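Side-chain contacts in acyl-CoA N-acyltransferases (NAT) superfamily protein (Arabidopsis thaliana, PDB 6TH0), which probably acetylates the N-terminal methionine of transmembrane proteins, and lysine side chains of proteins, with acetyl-CoA as the acetyl donor: residues I6-I11 / R109-A114; V95-L100 / R145-M150; N117-Y122 / R130-H135; L134-I137 / A143-L146. All coordinates share one frame; numbering follows the deposited sequence.

Contact 1: residues I6-I11 / R109-A114; sequences ICFRPI and RGIAKA. With ACO (acetyl coenzyme *a), chain C.
Ile6 and Phe8, on the edge strand 6-10 of the GNAT sheet, pack against Ile111 and Ala114 at the start of helix 111-123; the loop leading into this helix, together with its first turn, binds the pyrophosphate in the GNAT fold. The contact between the two segments is apolar. Phe8 brings the end of its ring to the helix, CZ lying 3.5 Å from CB of Ala114, while CG2 of Ile111 sits at the ring edge, near its plane. The side chains of Ile6 and Ile111 cross at about a right angle; with CG1 of Ile111 anti to its carbonyl carbon (chi1 -66°), CD1 reaches CG1 of Ile6 at 4.2 Å. Tyr106 also touches both isoleucines.

The polar bonds lie on the acetyl-CoA side of the helix, where backbone N-H groups hold the two phosphates of the pyrophosphate. Gly110, the N-cap residue, donates its backbone N-H to O1A, N to O 3.0 Å, and Lys113 N bonds O2A of the same phosphate. The second phosphate is held by Ala112 N, 3.2 Å from O4A.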
# COMPACT_ATOMS: atom_id res chain seq x y z
N ILE A 6 -11.19 15.28 -5.32
CA ILE A 6 -10.63 13.92 -5.30
C ILE A 6 -11.49 13.02 -4.43
O ILE A 6 -11.81 13.37 -3.28
CB ILE A 6 -9.18 13.93 -4.80
CG1 ILE A 6 -8.32 14.86 -5.66
CG2 ILE A 6 -8.60 12.53 -4.83
CD1 ILE A 6 -8.30 14.48 -7.13
N CYS A 7 -11.86 11.85 -4.96
CA CYS A 7 -12.67 10.86 -4.26
C CYS A 7 -11.95 9.51 -4.24
O CYS A 7 -11.03 9.26 -5.02
CB CYS A 7 -14.05 10.70 -4.91
SG CYS A 7 -15.14 12.12 -4.76
N PHE A 8 -12.38 8.64 -3.33
CA PHE A 8 -11.76 7.34 -3.16
C PHE A 8 -12.80 6.24 -3.24
O PHE A 8 -13.90 6.37 -2.69
CB PHE A 8 -10.97 7.30 -1.85
CG PHE A 8 -9.98 8.42 -1.72
CD1 PHE A 8 -8.73 8.34 -2.32
CD2 PHE A 8 -10.31 9.57 -1.02
CE1 PHE A 8 -7.83 9.38 -2.22
CE2 PHE A 8 -9.40 10.61 -0.91
CZ PHE A 8 -8.17 10.52 -1.51
N ARG A 9 -12.49 5.17 -3.97
CA ARG A 9 -13.40 4.05 -4.10
C ARG A 9 -12.59 2.78 -4.21
O ARG A 9 -11.38 2.83 -4.50
CB ARG A 9 -14.31 4.21 -5.33
CG ARG A 9 -13.51 4.40 -6.65
CD ARG A 9 -14.38 4.03 -7.85
NE ARG A 9 -13.71 4.32 -9.13
CZ ARG A 9 -12.79 3.52 -9.68
NH1 ARG A 9 -12.42 2.41 -9.06
NH2 ARG A 9 -12.24 3.84 -10.85
N PRO A 10 -13.20 1.62 -3.97
CA PRO A 10 -12.47 0.36 -4.17
C PRO A 10 -12.08 0.21 -5.63
O PRO A 10 -12.78 0.66 -6.54
CB PRO A 10 -13.48 -0.71 -3.74
CG PRO A 10 -14.47 0.03 -2.85
CD PRO A 10 -14.55 1.41 -3.44
N ILE A 11 -10.93 -0.42 -5.85
CA ILE A 11 -10.58 -0.78 -7.22
C ILE A 11 -11.48 -1.92 -7.69
O ILE A 11 -11.80 -2.85 -6.93
CB ILE A 11 -9.09 -1.15 -7.30
CG1 ILE A 11 -8.26 0.08 -6.98
CG2 ILE A 11 -8.74 -1.62 -8.72
CD1 ILE A 11 -6.76 -0.15 -7.00
N ARG A 109 -0.41 16.98 -3.31
CA ARG A 109 -1.72 17.48 -2.93
C ARG A 109 -2.32 16.69 -1.77
O ARG A 109 -3.46 16.95 -1.38
CB ARG A 109 -2.67 17.44 -4.14
CG ARG A 109 -2.17 18.26 -5.33
CD ARG A 109 -3.16 18.31 -6.48
NE ARG A 109 -2.53 18.86 -7.67
CZ ARG A 109 -3.12 18.96 -8.86
NH1 ARG A 109 -2.46 19.48 -9.89
NH2 ARG A 109 -4.36 18.53 -9.03
N GLY A 110 -1.56 15.76 -1.19
CA GLY A 110 -2.05 14.95 -0.10
C GLY A 110 -2.78 13.69 -0.50
O GLY A 110 -3.37 13.03 0.36
N ILE A 111 -2.76 13.32 -1.78
CA ILE A 111 -3.50 12.15 -2.22
C ILE A 111 -2.88 10.88 -1.65
O ILE A 111 -3.59 10.00 -1.13
CB ILE A 111 -3.60 12.12 -3.76
CG1 ILE A 111 -4.44 13.31 -4.23
CG2 ILE A 111 -4.20 10.80 -4.26
CD1 ILE A 111 -4.37 13.56 -5.75
N ALA A 112 -1.56 10.75 -1.72
CA ALA A 112 -0.92 9.56 -1.18
C ALA A 112 -1.15 9.44 0.31
O ALA A 112 -1.43 8.35 0.82
CB ALA A 112 0.58 9.56 -1.48
N LYS A 113 -1.04 10.55 1.04
CA LYS A 113 -1.36 10.52 2.46
C LYS A 113 -2.78 10.02 2.69
O LYS A 113 -3.03 9.23 3.60
CB LYS A 113 -1.16 11.92 3.04
CG LYS A 113 -1.46 12.02 4.53
CD LYS A 113 -1.12 13.42 5.05
CE LYS A 113 -1.05 13.45 6.56
NZ LYS A 113 -2.37 13.21 7.20
N ALA A 114 -3.73 10.52 1.90
CA ALA A 114 -5.12 10.08 2.06
C ALA A 114 -5.27 8.60 1.73
O ALA A 114 -6.02 7.88 2.40
CB ALA A 114 -6.06 10.93 1.21
N1A ACO C . 0.61 22.03 -0.70
C2A ACO C . 1.96 21.79 -0.87
N3A ACO C . 2.69 20.69 -0.64
C4A ACO C . 1.92 19.65 -0.15
C5A ACO C . 0.51 19.74 0.07
C6A ACO C . -0.11 20.97 -0.22
N6A ACO C . -1.46 21.11 -0.03
N7A ACO C . -0.01 18.53 0.55
C8A ACO C . 1.07 17.72 0.62
N9A ACO C . 2.25 18.35 0.21
C1B ACO C . 3.60 17.78 0.17
C2B ACO C . 3.93 16.81 1.40
O2B ACO C . 4.30 17.54 2.49
C3B ACO C . 5.20 16.16 0.66
O3B ACO C . 6.14 17.12 0.70
P3B ACO C . 7.85 16.45 0.80
O7A ACO C . 7.91 15.96 -0.62
O8A ACO C . 8.69 17.67 1.15
O9A ACO C . 7.65 15.39 1.85
C4B ACO C . 4.66 15.92 -0.78
O4B ACO C . 3.73 17.02 -1.06
C5B ACO C . 4.01 14.53 -0.93
O5B ACO C . 3.02 14.33 0.03
P1A ACO C . 1.68 13.72 -0.71
O1A ACO C . 1.16 14.71 -1.69
O2A ACO C . 0.80 13.15 0.37
O3A ACO C . 2.08 12.36 -1.64
P2A ACO C . 1.84 12.48 -3.20
O4A ACO C . 0.41 12.37 -3.57
O5A ACO C . 2.71 13.51 -3.89
O6A ACO C . 2.46 10.98 -3.81
CBP ACO C . 4.14 9.26 -3.80
CCP ACO C . 3.55 10.55 -3.08
CDP ACO C . 3.12 8.16 -3.64
CEP ACO C . 5.47 8.86 -3.16
CAP ACO C . 4.32 9.67 -5.28
OAP ACO C . 5.43 10.56 -5.44
C9P ACO C . 4.57 8.50 -6.23
O9P ACO C . 3.64 8.00 -6.83
N8P ACO C . 5.86 8.09 -6.46
C7P ACO C . 6.18 6.96 -7.38
C6P ACO C . 5.65 5.66 -6.84
C5P ACO C . 6.38 5.39 -5.57
O5P ACO C . 7.55 5.66 -5.37
N4P ACO C . 5.63 4.81 -4.56
C3P ACO C . 6.35 4.57 -3.31
C2P ACO C . 5.77 3.39 -2.62
S1P ACO C . 6.74 3.12 -1.06
C ACO C . 7.99 2.04 -1.77
O ACO C . 9.12 2.40 -1.98
CH3 ACO C . 7.56 0.72 -2.16

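Contact 2: residues V95-L100 / R145-M150; sequences VYILTL and RLYKRM. With ACO (acetyl coenzyme *a), chain C.
Tyr147 points from helix 141-149 toward strand 93-102 and meets Ile97 and Leu100. From CB, with CG anti to the carbonyl carbon (chi1 -79°), the ring extends toward the strand. One flank, CE1, has Ile97 CD1 at 4.1 Å, at the ring edge; on the other, CE2 lies 4.0 Å from the thioester sulfur S1P of acetyl-CoA. At the tip, OH comes within 3.4 Å of Leu100 CD2 and 3.8 Å of Ile97 CG2. Leu100 and Leu146 reach toward each other tip to tip, their CD2 methyls 3.9 Å apart.

The cofactor joins both elements. Leu100 O accepts a nearly straight bond from the pantetheine N4P (171°), and Arg145 grips the 3'-phosphate with NE on O9A and NH1 on O7A. Arg149 NH2 also approaches O9A, at a modelled distance too short to be trusted in detail, while ribose O2B lies over one guanidinium face and Arg145 O over the opposite one. Replacing Arg149 by alanine would probably leave ribose O2B without the flat group against it and the 3'-phosphate with less positive charge nearby. Next to the beta bulge at Leu98 and Thr99, this is the acetyl-CoA site of the GNAT fold.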
# COMPACT_ATOMS: atom_id res chain seq x y z
N VAL A 95 -2.19 -5.78 7.97
CA VAL A 95 -2.35 -5.31 6.59
C VAL A 95 -0.98 -4.91 6.07
O VAL A 95 -0.26 -4.15 6.73
CB VAL A 95 -3.35 -4.14 6.51
CG1 VAL A 95 -3.48 -3.65 5.07
CG2 VAL A 95 -4.71 -4.58 7.06
N TYR A 96 -0.61 -5.46 4.91
CA TYR A 96 0.68 -5.18 4.27
C TYR A 96 0.44 -4.35 3.01
O TYR A 96 -0.14 -4.84 2.04
CB TYR A 96 1.38 -6.50 3.91
CG TYR A 96 2.75 -6.33 3.28
CD1 TYR A 96 3.86 -5.99 4.04
CD2 TYR A 96 2.93 -6.54 1.91
CE1 TYR A 96 5.11 -5.83 3.47
CE2 TYR A 96 4.18 -6.39 1.32
CZ TYR A 96 5.26 -6.03 2.10
OH TYR A 96 6.50 -5.89 1.51
N ILE A 97 0.94 -3.11 3.00
CA ILE A 97 0.80 -2.31 1.79
C ILE A 97 1.79 -2.82 0.76
O ILE A 97 3.00 -2.95 1.04
CB ILE A 97 1.03 -0.82 2.08
CG1 ILE A 97 -0.14 -0.25 2.88
CG2 ILE A 97 1.24 -0.05 0.74
CD1 ILE A 97 0.16 1.10 3.51
N LEU A 98 1.28 -3.14 -0.43
CA LEU A 98 2.06 -3.66 -1.54
C LEU A 98 2.53 -2.52 -2.45
O LEU A 98 3.73 -2.35 -2.68
CB LEU A 98 1.22 -4.62 -2.36
CG LEU A 98 0.77 -5.92 -1.65
CD1 LEU A 98 -0.47 -6.46 -2.32
CD2 LEU A 98 1.89 -6.92 -1.76
N THR A 99 1.58 -1.74 -2.97
CA THR A 99 1.94 -0.67 -3.89
C THR A 99 1.17 0.60 -3.54
O THR A 99 0.12 0.57 -2.92
CB THR A 99 1.66 -1.05 -5.34
OG1 THR A 99 0.25 -1.09 -5.58
CG2 THR A 99 2.28 -2.40 -5.70
N LEU A 100 1.74 1.73 -3.96
CA LEU A 100 1.15 3.04 -3.73
C LEU A 100 1.71 3.95 -4.81
O LEU A 100 2.91 3.88 -5.07
CB LEU A 100 1.51 3.57 -2.34
CG LEU A 100 1.27 5.04 -2.05
CD1 LEU A 100 -0.21 5.29 -1.85
CD2 LEU A 100 2.06 5.48 -0.83
N ARG A 145 9.69 10.11 3.97
CA ARG A 145 9.06 11.25 4.64
C ARG A 145 7.55 11.08 4.77
O ARG A 145 6.95 11.50 5.77
CB ARG A 145 9.38 12.55 3.90
CG ARG A 145 10.86 12.92 3.88
CD ARG A 145 11.12 14.37 3.42
NE ARG A 145 10.58 14.65 2.09
CZ ARG A 145 11.26 14.49 0.95
NH1 ARG A 145 10.69 14.77 -0.21
NH2 ARG A 145 12.50 14.03 0.98
N LEU A 146 6.92 10.50 3.75
CA LEU A 146 5.47 10.31 3.76
C LEU A 146 5.04 9.36 4.87
O LEU A 146 4.10 9.64 5.63
CB LEU A 146 5.01 9.77 2.39
CG LEU A 146 3.55 9.38 2.21
CD1 LEU A 146 2.64 10.56 2.44
CD2 LEU A 146 3.33 8.79 0.80
N TYR A 147 5.69 8.21 4.96
CA TYR A 147 5.25 7.26 5.97
C TYR A 147 5.57 7.76 7.38
O TYR A 147 4.76 7.59 8.30
CB TYR A 147 5.85 5.89 5.68
CG TYR A 147 5.08 5.17 4.57
CD1 TYR A 147 3.82 4.63 4.82
CD2 TYR A 147 5.59 5.07 3.28
CE1 TYR A 147 3.11 4.00 3.83
CE2 TYR A 147 4.88 4.45 2.28
CZ TYR A 147 3.63 3.91 2.56
OH TYR A 147 2.92 3.28 1.58
N LYS A 148 6.73 8.41 7.55
CA LYS A 148 7.04 9.05 8.83
C LYS A 148 5.98 10.09 9.19
O LYS A 148 5.56 10.19 10.36
CB LYS A 148 8.43 9.68 8.77
CG LYS A 148 8.91 10.20 10.10
CD LYS A 148 10.38 10.62 10.02
CE LYS A 148 10.80 11.39 11.27
NZ LYS A 148 10.08 12.70 11.40
N ARG A 149 5.51 10.86 8.21
CA ARG A 149 4.50 11.88 8.45
C ARG A 149 3.20 11.25 8.93
O ARG A 149 2.46 11.86 9.71
CB ARG A 149 4.23 12.65 7.16
CG ARG A 149 3.35 13.87 7.29
CD ARG A 149 3.23 14.58 5.94
NE ARG A 149 4.52 14.99 5.38
CZ ARG A 149 5.03 14.54 4.24
NH1 ARG A 149 4.37 13.66 3.50
NH2 ARG A 149 6.21 14.99 3.83
N MET A 150 2.90 10.04 8.45
CA MET A 150 1.76 9.24 8.87
C MET A 150 1.98 8.52 10.19
O MET A 150 1.15 7.68 10.55
CB MET A 150 1.41 8.23 7.77
CG MET A 150 0.91 8.85 6.48
SD MET A 150 -0.48 9.94 6.82
CE MET A 150 -1.70 8.78 7.42
N1A ACO C . 0.61 22.03 -0.70
C2A ACO C . 1.96 21.79 -0.87
N3A ACO C . 2.69 20.69 -0.64
C4A ACO C . 1.92 19.65 -0.15
C5A ACO C . 0.51 19.74 0.07
C6A ACO C . -0.11 20.97 -0.22
N6A ACO C . -1.46 21.11 -0.03
N7A ACO C . -0.01 18.53 0.55
C8A ACO C . 1.07 17.72 0.62
N9A ACO C . 2.25 18.35 0.21
C1B ACO C . 3.60 17.78 0.17
C2B ACO C . 3.93 16.81 1.40
O2B ACO C . 4.30 17.54 2.49
C3B ACO C . 5.20 16.16 0.66
O3B ACO C . 6.14 17.12 0.70
P3B ACO C . 7.85 16.45 0.80
O7A ACO C . 7.91 15.96 -0.62
O8A ACO C . 8.69 17.67 1.15
O9A ACO C . 7.65 15.39 1.85
C4B ACO C . 4.66 15.92 -0.78
O4B ACO C . 3.73 17.02 -1.06
C5B ACO C . 4.01 14.53 -0.93
O5B ACO C . 3.02 14.33 0.03
P1A ACO C . 1.68 13.72 -0.71
O1A ACO C . 1.16 14.71 -1.69
O2A ACO C . 0.80 13.15 0.37
O3A ACO C . 2.08 12.36 -1.64
P2A ACO C . 1.84 12.48 -3.20
O4A ACO C . 0.41 12.37 -3.57
O5A ACO C . 2.71 13.51 -3.89
O6A ACO C . 2.46 10.98 -3.81
CBP ACO C . 4.14 9.26 -3.80
CCP ACO C . 3.55 10.55 -3.08
CDP ACO C . 3.12 8.16 -3.64
CEP ACO C . 5.47 8.86 -3.16
CAP ACO C . 4.32 9.67 -5.28
OAP ACO C . 5.43 10.56 -5.44
C9P ACO C . 4.57 8.50 -6.23
O9P ACO C . 3.64 8.00 -6.83
N8P ACO C . 5.86 8.09 -6.46
C7P ACO C . 6.18 6.96 -7.38
C6P ACO C . 5.65 5.66 -6.84
C5P ACO C . 6.38 5.39 -5.57
O5P ACO C . 7.55 5.66 -5.37
N4P ACO C . 5.63 4.81 -4.56
C3P ACO C . 6.35 4.57 -3.31
C2P ACO C . 5.77 3.39 -2.62
S1P ACO C . 6.74 3.12 -1.06
C ACO C . 7.99 2.04 -1.77
O ACO C . 9.12 2.40 -1.98
CH3 ACO C . 7.56 0.72 -2.16

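Contact 3: residues N117-Y122 / R130-H135; sequences NEVVKY and RGVYLH
Val132 of strand 129-137 fits against Val119 and Val120, consecutive residues of helix 111-123, and these three valines carry the whole contact. Its two methyl groups divide the work. CG1, anti to the backbone N (chi1 -177°), meets CG1 of Val119 at 4.0 Å, the two side chains passing at a slant. CG2 turns to Val120, where it lies 4.1 Å from the backbone CA and 4.2 Å from the CG2 methyl. The helix therefore comes close enough for its main chain to be touched, with the CA atoms of Val120 and Val132 6.6 Å apart. Ile97 of the neighbouring strand touches both Val119 and Val132 and extends the buried patch.

On its outer side the helix is polar. Lys121 is exposed and makes a rather long salt bridge, its NZ 3.6 Å from OE2 of Glu118, one helical turn earlier. Val120, between the two environments, also touches Tyr176 of strand 167-177. The helix is the crossover of the beta-alpha-beta unit formed by strand 93-102, helix 111-123 and strand 129-137. Because only methyl and main-chain carbon atoms meet, the helix is held on the sheet here by shape and burial, with no directional polar bond between the segments.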
# COMPACT_ATOMS: atom_id res chain seq x y z
N ASN A 117 -4.10 6.69 4.60
CA ASN A 117 -5.11 6.83 5.64
C ASN A 117 -6.23 5.81 5.46
O ASN A 117 -6.72 5.22 6.44
CB ASN A 117 -5.65 8.26 5.62
CG ASN A 117 -6.58 8.54 6.76
OD1 ASN A 117 -6.30 8.17 7.90
ND2 ASN A 117 -7.69 9.21 6.48
N GLU A 118 -6.66 5.59 4.21
CA GLU A 118 -7.69 4.59 3.94
C GLU A 118 -7.26 3.21 4.43
O GLU A 118 -8.06 2.47 5.01
CB GLU A 118 -8.00 4.54 2.45
CG GLU A 118 -8.64 5.81 1.90
CD GLU A 118 -9.99 6.08 2.51
OE1 GLU A 118 -10.65 5.12 2.93
OE2 GLU A 118 -10.40 7.27 2.59
N VAL A 119 -5.99 2.85 4.23
CA VAL A 119 -5.52 1.54 4.65
C VAL A 119 -5.50 1.44 6.18
O VAL A 119 -5.92 0.43 6.75
CB VAL A 119 -4.13 1.26 4.06
CG1 VAL A 119 -3.64 -0.10 4.52
CG2 VAL A 119 -4.16 1.34 2.52
N VAL A 120 -5.03 2.49 6.85
CA VAL A 120 -5.00 2.48 8.32
C VAL A 120 -6.41 2.44 8.88
O VAL A 120 -6.71 1.68 9.81
CB VAL A 120 -4.22 3.70 8.84
CG1 VAL A 120 -4.28 3.77 10.37
CG2 VAL A 120 -2.80 3.69 8.31
N LYS A 121 -7.31 3.24 8.32
CA LYS A 121 -8.70 3.23 8.75
C LYS A 121 -9.34 1.87 8.52
O LYS A 121 -10.17 1.41 9.31
CB LYS A 121 -9.46 4.34 8.02
CG LYS A 121 -9.32 5.70 8.71
CD LYS A 121 -9.84 6.87 7.88
CE LYS A 121 -11.19 6.64 7.23
NZ LYS A 121 -11.31 7.54 6.03
N TYR A 122 -8.97 1.20 7.42
CA TYR A 122 -9.46 -0.15 7.17
C TYR A 122 -8.95 -1.12 8.22
O TYR A 122 -9.73 -1.89 8.79
CB TYR A 122 -9.05 -0.61 5.76
CG TYR A 122 -9.51 -2.03 5.46
CD1 TYR A 122 -10.82 -2.28 5.11
CD2 TYR A 122 -8.63 -3.10 5.55
CE1 TYR A 122 -11.26 -3.57 4.84
CE2 TYR A 122 -9.06 -4.40 5.28
CZ TYR A 122 -10.37 -4.62 4.92
OH TYR A 122 -10.81 -5.89 4.65
N ARG A 130 -3.75 -5.96 13.78
CA ARG A 130 -2.81 -5.31 14.69
C ARG A 130 -2.16 -4.08 14.10
O ARG A 130 -1.51 -3.32 14.85
CB ARG A 130 -1.71 -6.30 15.09
CG ARG A 130 -2.25 -7.57 15.77
CD ARG A 130 -1.14 -8.54 16.13
NE ARG A 130 -1.62 -9.70 16.88
CZ ARG A 130 -1.73 -9.75 18.20
NH1 ARG A 130 -1.40 -8.70 18.94
NH2 ARG A 130 -2.17 -10.85 18.80
N GLY A 131 -2.34 -3.82 12.83
CA GLY A 131 -1.75 -2.64 12.24
C GLY A 131 -1.39 -2.86 10.78
O GLY A 131 -1.90 -3.77 10.13
N VAL A 132 -0.50 -1.99 10.30
CA VAL A 132 -0.10 -1.91 8.90
C VAL A 132 1.42 -1.94 8.83
O VAL A 132 2.09 -1.33 9.67
CB VAL A 132 -0.64 -0.62 8.24
CG1 VAL A 132 -0.30 -0.55 6.74
CG2 VAL A 132 -2.15 -0.47 8.50
N TYR A 133 1.97 -2.66 7.85
CA TYR A 133 3.40 -2.61 7.60
C TYR A 133 3.65 -2.68 6.09
O TYR A 133 2.75 -2.93 5.29
CB TYR A 133 4.19 -3.71 8.36
CG TYR A 133 4.11 -5.14 7.85
CD1 TYR A 133 2.94 -5.90 7.96
CD2 TYR A 133 5.24 -5.77 7.33
CE1 TYR A 133 2.89 -7.22 7.50
CE2 TYR A 133 5.20 -7.09 6.89
CZ TYR A 133 4.03 -7.82 6.98
OH TYR A 133 4.00 -9.14 6.54
N LEU A 134 4.88 -2.36 5.71
CA LEU A 134 5.27 -2.30 4.31
C LEU A 134 6.78 -2.15 4.25
O LEU A 134 7.45 -1.94 5.26
CB LEU A 134 4.57 -1.14 3.60
CG LEU A 134 5.07 0.22 4.11
CD1 LEU A 134 4.96 1.21 2.99
CD2 LEU A 134 4.32 0.73 5.36
N HIS A 135 7.30 -2.23 3.03
CA HIS A 135 8.70 -1.98 2.76
C HIS A 135 8.80 -0.83 1.77
O HIS A 135 8.02 -0.74 0.82
CB HIS A 135 9.40 -3.23 2.20
CG HIS A 135 9.47 -4.36 3.18
ND1 HIS A 135 8.48 -5.31 3.29
CD2 HIS A 135 10.42 -4.71 4.07
CE1 HIS A 135 8.82 -6.19 4.21
NE2 HIS A 135 10.00 -5.85 4.70

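Contact 4: residues L134-I137 / A143-L146; sequences LHVI and AIRL. With ACO (acetyl coenzyme *a), chain C.
The end of strand 129-137 runs beside helix 141-149, with the CA atoms of Val136 and Ala143 6.9 Å apart. Val136 is the hub: its CG1, anti to the backbone N (chi1 180°), points at the helix and lies 3.5 Å from CB of Ala143. The same methyl meets CG1 of Ile144 at 4.1 Å, so one branch of the valine touches two successive helix residues. Both methyls of Val136 lie near the thioester sulfur S1P, CG2 at 4.2 Å, and Ala143 CB approaches that sulfur at 3.9 Å.

This is the place in the GNAT fold where strands 93-102 and 129-137, neighbours in the sheet, make room between them for the pantetheine arm and the acetyl group. Ile137 N donates to the acetyl carbonyl O at 3.0 Å with an angle of 162°, a bond that orients the thioester carbonyl and would probably polarise it for attack. Val136 CG1 also lies 3.6 Å from that oxygen, while His135 O is 3.4 Å from the acetyl methyl CH3. Just before the helix, Asn140 OD1 accepts a bond from Ala143 N, and its ND2 is hydrogen-bonded to the cofactor. Ile144 packs in addition on Tyr172 of strand 167-177.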
# COMPACT_ATOMS: atom_id res chain seq x y z
N LEU A 134 4.88 -2.36 5.71
CA LEU A 134 5.27 -2.30 4.31
C LEU A 134 6.78 -2.15 4.25
O LEU A 134 7.45 -1.94 5.26
CB LEU A 134 4.57 -1.14 3.60
CG LEU A 134 5.07 0.22 4.11
CD1 LEU A 134 4.96 1.21 2.99
CD2 LEU A 134 4.32 0.73 5.36
N HIS A 135 7.30 -2.23 3.03
CA HIS A 135 8.70 -1.98 2.76
C HIS A 135 8.80 -0.83 1.77
O HIS A 135 8.02 -0.74 0.82
CB HIS A 135 9.40 -3.23 2.20
CG HIS A 135 9.47 -4.36 3.18
ND1 HIS A 135 8.48 -5.31 3.29
CD2 HIS A 135 10.42 -4.71 4.07
CE1 HIS A 135 8.82 -6.19 4.21
NE2 HIS A 135 10.00 -5.85 4.70
N VAL A 136 9.75 0.06 2.02
CA VAL A 136 10.03 1.20 1.17
C VAL A 136 11.42 1.04 0.59
O VAL A 136 12.36 0.67 1.31
CB VAL A 136 9.91 2.51 1.98
CG1 VAL A 136 10.21 3.72 1.13
CG2 VAL A 136 8.54 2.61 2.65
N ILE A 137 11.58 1.33 -0.70
CA ILE A 137 12.92 1.34 -1.26
C ILE A 137 13.73 2.37 -0.48
O ILE A 137 13.28 3.49 -0.27
CB ILE A 137 12.87 1.70 -2.75
CG1 ILE A 137 12.18 0.58 -3.53
CG2 ILE A 137 14.26 1.98 -3.26
CD1 ILE A 137 11.94 0.93 -5.00
N ALA A 143 9.07 8.88 -0.13
CA ALA A 143 8.26 7.84 0.49
C ALA A 143 8.58 7.72 1.98
O ALA A 143 7.67 7.60 2.80
CB ALA A 143 8.50 6.51 -0.21
N ILE A 144 9.87 7.74 2.34
CA ILE A 144 10.25 7.72 3.76
C ILE A 144 9.59 8.88 4.51
O ILE A 144 9.01 8.69 5.58
CB ILE A 144 11.78 7.76 3.89
CG1 ILE A 144 12.38 6.47 3.31
CG2 ILE A 144 12.21 8.01 5.34
CD1 ILE A 144 13.90 6.51 3.20
N ARG A 145 9.69 10.11 3.97
CA ARG A 145 9.06 11.25 4.64
C ARG A 145 7.55 11.08 4.77
O ARG A 145 6.95 11.50 5.77
CB ARG A 145 9.38 12.55 3.90
CG ARG A 145 10.86 12.92 3.88
CD ARG A 145 11.12 14.37 3.42
NE ARG A 145 10.58 14.65 2.09
CZ ARG A 145 11.26 14.49 0.95
NH1 ARG A 145 10.69 14.77 -0.21
NH2 ARG A 145 12.50 14.03 0.98
N LEU A 146 6.92 10.50 3.75
CA LEU A 146 5.47 10.31 3.76
C LEU A 146 5.04 9.36 4.87
O LEU A 146 4.10 9.64 5.63
CB LEU A 146 5.01 9.77 2.39
CG LEU A 146 3.55 9.38 2.21
CD1 LEU A 146 2.64 10.56 2.44
CD2 LEU A 146 3.33 8.79 0.80
N1A ACO C . 0.61 22.03 -0.70
C2A ACO C . 1.96 21.79 -0.87
N3A ACO C . 2.69 20.69 -0.64
C4A ACO C . 1.92 19.65 -0.15
C5A ACO C . 0.51 19.74 0.07
C6A ACO C . -0.11 20.97 -0.22
N6A ACO C . -1.46 21.11 -0.03
N7A ACO C . -0.01 18.53 0.55
C8A ACO C . 1.07 17.72 0.62
N9A ACO C . 2.25 18.35 0.21
C1B ACO C . 3.60 17.78 0.17
C2B ACO C . 3.93 16.81 1.40
O2B ACO C . 4.30 17.54 2.49
C3B ACO C . 5.20 16.16 0.66
O3B ACO C . 6.14 17.12 0.70
P3B ACO C . 7.85 16.45 0.80
O7A ACO C . 7.91 15.96 -0.62
O8A ACO C . 8.69 17.67 1.15
O9A ACO C . 7.65 15.39 1.85
C4B ACO C . 4.66 15.92 -0.78
O4B ACO C . 3.73 17.02 -1.06
C5B ACO C . 4.01 14.53 -0.93
O5B ACO C . 3.02 14.33 0.03
P1A ACO C . 1.68 13.72 -0.71
O1A ACO C . 1.16 14.71 -1.69
O2A ACO C . 0.80 13.15 0.37
O3A ACO C . 2.08 12.36 -1.64
P2A ACO C . 1.84 12.48 -3.20
O4A ACO C . 0.41 12.37 -3.57
O5A ACO C . 2.71 13.51 -3.89
O6A ACO C . 2.46 10.98 -3.81
CBP ACO C . 4.14 9.26 -3.80
CCP ACO C . 3.55 10.55 -3.08
CDP ACO C . 3.12 8.16 -3.64
CEP ACO C . 5.47 8.86 -3.16
CAP ACO C . 4.32 9.67 -5.28
OAP ACO C . 5.43 10.56 -5.44
C9P ACO C . 4.57 8.50 -6.23
O9P ACO C . 3.64 8.00 -6.83
N8P ACO C . 5.86 8.09 -6.46
C7P ACO C . 6.18 6.96 -7.38
C6P ACO C . 5.65 5.66 -6.84
C5P ACO C . 6.38 5.39 -5.57
O5P ACO C . 7.55 5.66 -5.37
N4P ACO C . 5.63 4.81 -4.56
C3P ACO C . 6.35 4.57 -3.31
C2P ACO C . 5.77 3.39 -2.62
S1P ACO C . 6.74 3.12 -1.06
C ACO C . 7.99 2.04 -1.77
O ACO C . 9.12 2.40 -1.98
CH3 ACO C . 7.56 0.72 -2.16

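How the contacts relate
All four contacts reach the mixed sheet of the GNAT domain. Contact 1 lies at an outermost strand, 6-10, the others on the central strands 93-102 and 129-137. Contacts 1 and 3 share helix 111-123, contacts 2 and 4 helix 141-149. The centres of contacts 2 and 4 are about 6 Å apart, those of 1 and 4 about 17 Å. Along the chain the segments of contacts 1 and 2 alternate, contact 3 is nested within contact 2, and contact 4 runs from the strand ending contact 3 to the helix ending contact 2. Contacts 1, 2 and 4 hold acetyl-CoA from phosphates to acetyl group; contact 3 packs the crossover helix on strand 129-137, Val132 about 11 Å from the cofactor.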